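Local atomic coordinates of carbohydrate esterase family 2 (CE2) (Chaetomium olivicolor, PDB entry 4XVH), a protein that probably hydrolyses acetyl esters on xylan or related plant polysaccharides, joining a GDSL-like esterase domain to a beta-sandwich domain related to carbohydrate-binding modules. Residues D224-V228 and A229-D233; T177-M181 and P182-T186. All blocks are in the same frame, centred on the assembly; numbering follows the deposited sequence.

Contact 1: residues D224-V228 and A229-D233; sequences DPIDV and AAYTD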
ATOM      1  N   ASP A 224     -10.409   9.675  24.624  1.00 37.70           N
ATOM      2  CA  ASP A 224      -9.322  10.527  25.083  1.00 37.84           C
ATOM      3  C   ASP A 224      -8.316  10.768  23.964  1.00 34.13           C
ATOM      4  O   ASP A 224      -8.097   9.885  23.111  1.00 32.06           O
ATOM      5  CB  ASP A 224      -8.600   9.894  26.268  1.00 40.45           C
ATOM      6  CG  ASP A 224      -9.443   9.878  27.523  1.00 44.38           C
ATOM      7  OD1 ASP A 224     -10.409  10.680  27.620  1.00 45.27           O
ATOM      8  OD2 ASP A 224      -9.126   9.057  28.412  1.00 46.46           O
ATOM      9  N   PRO A 225      -7.664  11.943  23.980  1.00 34.26           N
ATOM     10  CA  PRO A 225      -6.521  12.139  23.069  1.00 33.23           C
ATOM     11  C   PRO A 225      -5.466  11.026  23.247  1.00 32.16           C
ATOM     12  O   PRO A 225      -5.413  10.378  24.300  1.00 33.66           O
ATOM     13  CB  PRO A 225      -5.966  13.491  23.493  1.00 34.98           C
ATOM     14  CG  PRO A 225      -7.109  14.182  24.195  1.00 35.76           C
ATOM     15  CD  PRO A 225      -7.871  13.096  24.872  1.00 36.61           C
ATOM     16  N   ILE A 226      -4.651  10.819  22.222  1.00 30.24           N
ATOM     17  CA  ILE A 226      -3.700   9.711  22.150  1.00 30.49           C
ATOM     18  C   ILE A 226      -2.703   9.691  23.317  1.00 32.52           C
ATOM     19  O   ILE A 226      -2.329  10.738  23.853  1.00 31.21           O
ATOM     20  CB  ILE A 226      -2.937   9.771  20.811  1.00 29.59           C
ATOM     21  CG1 ILE A 226      -2.190   8.464  20.514  1.00 30.08           C
ATOM     22  CG2 ILE A 226      -1.998  10.990  20.740  1.00 28.56           C
ATOM     23  CD1 ILE A 226      -1.559   8.465  19.142  1.00 24.08           C
ATOM     24  N   ASP A 227      -2.315   8.488  23.737  1.00 32.35           N
ATOM     25  CA  ASP A 227      -1.226   8.356  24.703  1.00 33.69           C
ATOM     26  C   ASP A 227       0.032   8.456  23.888  1.00 31.52           C
ATOM     27  O   ASP A 227       0.370   7.516  23.171  1.00 31.03           O
ATOM     28  CB  ASP A 227      -1.302   7.031  25.463  1.00 35.97           C
ATOM     29  CG  ASP A 227      -0.181   6.866  26.484  1.00 39.60           C
ATOM     30  OD1 ASP A 227       0.871   7.556  26.384  1.00 39.14           O
ATOM     31  OD2 ASP A 227      -0.369   6.031  27.400  1.00 42.02           O
ATOM     32  N   VAL A 228       0.719   9.589  23.967  1.00 31.73           N
ATOM     33  CA  VAL A 228       1.849   9.824  23.072  1.00 32.62           C
ATOM     34  C   VAL A 228       3.011   8.884  23.337  1.00 33.60           C
ATOM     35  O   VAL A 228       3.653   8.381  22.391  1.00 33.43           O
ATOM     36  CB  VAL A 228       2.338  11.271  23.158  1.00 34.10           C
ATOM     37  CG1 VAL A 228       3.568  11.479  22.277  1.00 31.70           C
ATOM     38  CG2 VAL A 228       1.225  12.211  22.708  1.00 34.57           C
ATOM     39  N   ALA A 229       3.262   8.632  24.618  1.00 34.21           N
ATOM     40  CA  ALA A 229       4.347   7.771  25.028  1.00 34.38           C
ATOM     41  C   ALA A 229       4.099   6.373  24.502  1.00 33.01           C
ATOM     42  O   ALA A 229       5.018   5.722  24.001  1.00 32.16           O
ATOM     43  CB  ALA A 229       4.492   7.763  26.550  1.00 38.04           C
ATOM     44  N   ALA A 230       2.852   5.918  24.598  1.00 33.21           N
ATOM     45  CA  ALA A 230       2.488   4.597  24.084  1.00 32.23           C
ATOM     46  C   ALA A 230       2.622   4.552  22.565  1.00 30.12           C
ATOM     47  O   ALA A 230       3.084   3.554  22.003  1.00 30.18           O
ATOM     48  CB  ALA A 230       1.083   4.229  24.506  1.00 33.22           C
ATOM     49  N   TYR A 231       2.241   5.631  21.888  1.00 28.37           N
ATOM     50  CA  TYR A 231       2.375   5.671  20.416  1.00 26.05           C
ATOM     51  C   TYR A 231       3.860   5.542  20.020  1.00 26.95           C
ATOM     52  O   TYR A 231       4.245   4.721  19.172  1.00 25.54           O
ATOM     53  CB  TYR A 231       1.766   6.963  19.879  1.00 25.57           C
ATOM     54  CG  TYR A 231       1.967   7.232  18.395  1.00 23.97           C
ATOM     55  CD1 TYR A 231       1.281   6.499  17.429  1.00 21.63           C
ATOM     56  CD2 TYR A 231       2.809   8.252  17.979  1.00 23.80           C
ATOM     57  CE1 TYR A 231       1.468   6.756  16.077  1.00 23.90           C
ATOM     58  CE2 TYR A 231       3.014   8.518  16.638  1.00 23.38           C
ATOM     59  CZ  TYR A 231       2.345   7.790  15.686  1.00 23.20           C
ATOM     60  OH  TYR A 231       2.559   8.092  14.355  1.00 21.60           O
ATOM     61  N   THR A 232       4.692   6.333  20.684  1.00 29.03           N
ATOM     62  CA  THR A 232       6.137   6.287  20.486  1.00 29.04           C
ATOM     63  C   THR A 232       6.710   4.895  20.777  1.00 29.70           C
ATOM     64  O   THR A 232       7.465   4.338  19.972  1.00 28.24           O
ATOM     65  CB  THR A 232       6.830   7.307  21.403  1.00 31.40           C
ATOM     66  OG1 THR A 232       6.243   8.600  21.222  1.00 31.38           O
ATOM     67  CG2 THR A 232       8.333   7.368  21.112  1.00 31.93           C
ATOM     68  N   ASP A 233       6.378   4.366  21.961  1.00 30.83           N
ATOM     69  CA  ASP A 233       6.870   3.053  22.373  1.00 31.63           C
ATOM     70  C   ASP A 233       6.467   1.980  21.353  1.00 29.28           C
ATOM     71  O   ASP A 233       7.245   1.083  21.052  1.00 29.69           O
ATOM     72  CB  ASP A 233       6.330   2.662  23.752  1.00 33.99           C
ATOM     73  CG  ASP A 233       6.961   3.449  24.910  1.00 37.48           C
ATOM     74  OD1 ASP A 233       7.969   4.159  24.715  1.00 37.74           O
ATOM     75  OD2 ASP A 233       6.426   3.335  26.046  1.00 38.88           O
TER
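Asp227 and Ala230 meet where the chain turns into helix 228-243, and the aspartate side chain can be followed atom by atom. Asp227 CB lies 3.8 Å from Ala230 CB. With CG anti to the backbone N (chi1 180°), the carboxylate swings beside its own carbonyl carbon, on the side of the helix's first turn, and Asp227 CG comes to 3.5 Å from Ala230 CB. At the tip the two oxygens part company: Asp227 OD2 stays 3.7 Å from Ala230 CB, while Asp227 OD1 accepts from Ala230 N at 3.1 Å. That N-H is directed well (166°), yet it reaches OD1 from above the carboxylate, 73° out of its plane. This is an N-cap: aspartate is short enough to fold back on the first turn, and its negative charge probably suits the positive end of the helix dipole. The helix itself belongs to the GDSL-type, SGNH-hydrolase fold. Asp227 O opens the backbone bonding, accepting from Tyr231 N at 2.9 Å. One residue on, Val228 O takes two donors, Thr232 N and Thr232 OG1, the hydroxyl at 2.9 Å and from above the carbonyl plane; it can curl back because OG1 sits beside its own backbone N. With a valine here the hydroxyl is gone, and Val228 O would probably be left with the backbone N of that residue as its single donor in this turn. On another flank, Ile226 CD1 packs 3.7 Å from Tyr231 CB and leans obliquely on the base of the ring, whose OH is hydrogen-bonded to Leu212 O and Gln274.

Contact 2: residues T177-M181 and P182-T186; sequences TSPLM and PQLYT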
ATOM      1  N   THR A 177     -12.366  -2.263  18.093  1.00 58.14           N
ATOM      2  CA  THR A 177     -11.434  -3.181  18.702  1.00 52.45           C
ATOM      3  C   THR A 177     -10.926  -4.330  17.805  1.00 45.63           C
ATOM      4  O   THR A 177     -10.418  -5.333  18.288  1.00 46.65           O
ATOM      5  CB  THR A 177     -12.093  -3.737  19.911  1.00 56.16           C
ATOM      6  OG1 THR A 177     -11.222  -4.671  20.555  1.00 57.81           O
ATOM      7  CG2 THR A 177     -13.410  -4.328  19.497  1.00 56.49           C
ATOM      8  N   SER A 178     -10.974  -4.141  16.501  1.00 38.11           N
ATOM      9  CA  SER A 178     -10.443  -5.095  15.545  1.00 33.06           C
ATOM     10  C   SER A 178      -8.893  -5.003  15.443  1.00 27.89           C
ATOM     11  O   SER A 178      -8.292  -4.157  16.095  1.00 26.87           O
ATOM     12  CB  SER A 178     -11.109  -4.831  14.190  1.00 29.92           C
ATOM     13  OG  SER A 178     -10.736  -3.549  13.728  1.00 28.19           O
ATOM     14  N   PRO A 179      -8.248  -5.883  14.639  1.00 26.89           N
ATOM     15  CA  PRO A 179      -6.771  -5.888  14.641  1.00 26.08           C
ATOM     16  C   PRO A 179      -6.145  -4.535  14.279  1.00 24.14           C
ATOM     17  O   PRO A 179      -6.718  -3.797  13.464  1.00 23.02           O
ATOM     18  CB  PRO A 179      -6.428  -6.929  13.566  1.00 25.74           C
ATOM     19  CG  PRO A 179      -7.557  -7.955  13.713  1.00 27.53           C
ATOM     20  CD  PRO A 179      -8.790  -7.075  13.950  1.00 27.58           C
ATOM     21  N   LEU A 180      -4.999  -4.233  14.904  1.00 21.90           N
ATOM     22  CA  LEU A 180      -4.138  -3.115  14.513  1.00 20.88           C
ATOM     23  C   LEU A 180      -3.191  -3.510  13.372  1.00 20.67           C
ATOM     24  O   LEU A 180      -3.084  -4.679  13.035  1.00 20.82           O
ATOM     25  CB  LEU A 180      -3.331  -2.637  15.721  1.00 21.81           C
ATOM     26  CG  LEU A 180      -4.226  -2.386  16.944  1.00 23.58           C
ATOM     27  CD1 LEU A 180      -3.410  -2.234  18.226  1.00 24.68           C
ATOM     28  CD2 LEU A 180      -5.112  -1.138  16.708  1.00 24.03           C
ATOM     29  N   MET A 181      -2.533  -2.548  12.744  1.00 19.71           N
ATOM     30  CA  MET A 181      -1.647  -2.901  11.623  1.00 20.50           C
ATOM     31  C   MET A 181      -0.546  -3.921  11.963  1.00 20.96           C
ATOM     32  O   MET A 181      -0.256  -4.782  11.129  1.00 20.28           O
ATOM     33  CB  MET A 181      -1.004  -1.648  11.015  1.00 20.44           C
ATOM     34  CG  MET A 181      -1.907  -0.930   9.996  1.00 21.32           C
ATOM     35  SD  MET A 181      -2.883  -1.984   8.885  1.00 20.28           S
ATOM     36  CE  MET A 181      -1.617  -2.784   7.899  1.00 14.63           C
ATOM     37  N   PRO A 182       0.073  -3.843  13.164  1.00 22.19           N
ATOM     38  CA  PRO A 182       1.140  -4.831  13.402  1.00 22.61           C
ATOM     39  C   PRO A 182       0.636  -6.275  13.320  1.00 22.68           C
ATOM     40  O   PRO A 182       1.302  -7.133  12.735  1.00 22.56           O
ATOM     41  CB  PRO A 182       1.639  -4.485  14.831  1.00 20.35           C
ATOM     42  CG  PRO A 182       1.442  -2.930  14.868  1.00 22.83           C
ATOM     43  CD  PRO A 182       0.068  -2.787  14.206  1.00 22.75           C
ATOM     44  N   GLN A 183      -0.531  -6.537  13.885  1.00 21.56           N
ATOM     45  CA  GLN A 183      -1.125  -7.859  13.791  1.00 22.50           C
ATOM     46  C   GLN A 183      -1.418  -8.236  12.339  1.00 21.42           C
ATOM     47  O   GLN A 183      -1.158  -9.363  11.926  1.00 22.28           O
ATOM     48  CB  GLN A 183      -2.419  -7.931  14.636  1.00 22.13           C
ATOM     49  CG  GLN A 183      -3.207  -9.231  14.517  1.00 28.04           C
ATOM     50  CD  GLN A 183      -4.501  -9.201  15.366  1.00 31.03           C
ATOM     51  OE1 GLN A 183      -4.755  -8.227  16.072  1.00 32.10           O
ATOM     52  NE2 GLN A 183      -5.309 -10.266  15.292  1.00 31.01           N
ATOM     53  N   LEU A 184      -1.985  -7.299  11.586  1.00 20.94           N
ATOM     54  CA  LEU A 184      -2.343  -7.548  10.201  1.00 19.51           C
ATOM     55  C   LEU A 184      -1.098  -7.852   9.375  1.00 19.32           C
ATOM     56  O   LEU A 184      -1.131  -8.668   8.460  1.00 19.01           O
ATOM     57  CB  LEU A 184      -3.098  -6.341   9.624  1.00 17.35           C
ATOM     58  CG  LEU A 184      -4.494  -6.222  10.301  1.00 23.13           C
ATOM     59  CD1 LEU A 184      -5.279  -4.995   9.836  1.00 21.56           C
ATOM     60  CD2 LEU A 184      -5.322  -7.503  10.153  1.00 22.21           C
ATOM     61  N   TYR A 185      -0.001  -7.176   9.703  1.00 18.51           N
ATOM     62  CA  TYR A 185       1.277  -7.415   9.027  1.00 18.77           C
ATOM     63  C   TYR A 185       1.823  -8.850   9.193  1.00 20.38           C
ATOM     64  O   TYR A 185       2.752  -9.244   8.461  1.00 19.75           O
ATOM     65  CB  TYR A 185       2.318  -6.410   9.517  1.00 17.69           C
ATOM     66  CG  TYR A 185       3.620  -6.360   8.732  1.00 18.78           C
ATOM     67  CD1 TYR A 185       3.675  -5.795   7.449  1.00 17.63           C
ATOM     68  CD2 TYR A 185       4.792  -6.839   9.288  1.00 18.80           C
ATOM     69  CE1 TYR A 185       4.877  -5.730   6.751  1.00 18.40           C
ATOM     70  CE2 TYR A 185       5.971  -6.778   8.605  1.00 19.13           C
ATOM     71  CZ  TYR A 185       6.023  -6.238   7.348  1.00 19.20           C
ATOM     72  OH  TYR A 185       7.241  -6.172   6.703  1.00 19.52           O
ATOM     73  N   THR A 186       1.254  -9.639  10.108  1.00 20.60           N
ATOM     74  CA  THR A 186       1.703 -11.040  10.247  1.00 21.52           C
ATOM     75  C   THR A 186       0.941 -11.999   9.334  1.00 22.14           C
ATOM     76  O   THR A 186       1.233 -13.202   9.296  1.00 21.06           O
ATOM     77  CB  THR A 186       1.553 -11.593  11.685  1.00 23.47           C
ATOM     78  OG1 THR A 186       0.167 -11.716  12.015  1.00 23.58           O
ATOM     79  CG2 THR A 186       2.248 -10.695  12.714  1.00 24.63           C
TER
HETATM   80  O   HOH W   1      -4.047  -6.019  16.974  1.00 24.41           O
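The CB-CG edge of Pro179 lies over the flat face of the Gln183 amide, Pro179 CB 3.3 Å from Gln183 OE1 and Pro179 CG 3.6 Å from Gln183 NE2, the two side chains crossing at a slant. The glutamine gets there by full extension, CG anti to the backbone N (chi1 175°) and the chain straight beyond it. Pro179 CB also meets Leu184 CD2 at 3.6 Å, and on the inner side Met181, bent at chi2 and chi3, lays its SD 4.0 Å from Leu184 CD1, the two chains crossing at about a right angle. Behind these touches stands the backbone of the short helix 181-184: Leu184 N donates to Leu180 O at 3.2 Å and Tyr185 N to Met181 O at 2.8 Å. Pro182 suits the first turn, where its missing N-H costs no helical bond. Leu180, at the N-cap, has no polar side chain; a water accepts from Leu180 N at 2.9 Å and donates to Gln183 OE1, bridging the N-cap to a side chain three residues on. Further out, Asp194 accepts from Gln183 NE2, which helps fix the rotation of the amide, and Lys164 and Asn169 bond to Pro179 O. Met181 reaches strand 155-160 at Val159, as does Tyr185, whose OH bonds to Asp113. The chemistry is thus divided: the Met181 sulfur and Leu184 CD1 give apolar packing between two buried residues, Leu184 CD2 rests on Pro179, and one glutamine serves twice, its flat amide against proline carbons as its two polar atoms engage a water and a carboxylate.

Overall arrangement
Contact 2 comes first along the chain, in the loop that leads from strand 155-160 into helix 181-184; contact 1 follows at the start of helix 228-243. Their centres are about 17 Å apart and their nearest atoms about 9 Å, so they do not touch, yet helix 228-243 joins them: contact 1 caps its beginning, while Phe238 and Ile242 further along it meet Pro182 and Tyr185 of contact 2. Leu212, just past strand 207-211, is a second link, approached by Tyr231 and by Met181. Contact 2 packs on strand 155-160 of the esterase domain's parallel sheet, nearer the pocket occupied by a bound polyether, whereas contact 1 starts its helix against helix 270-285.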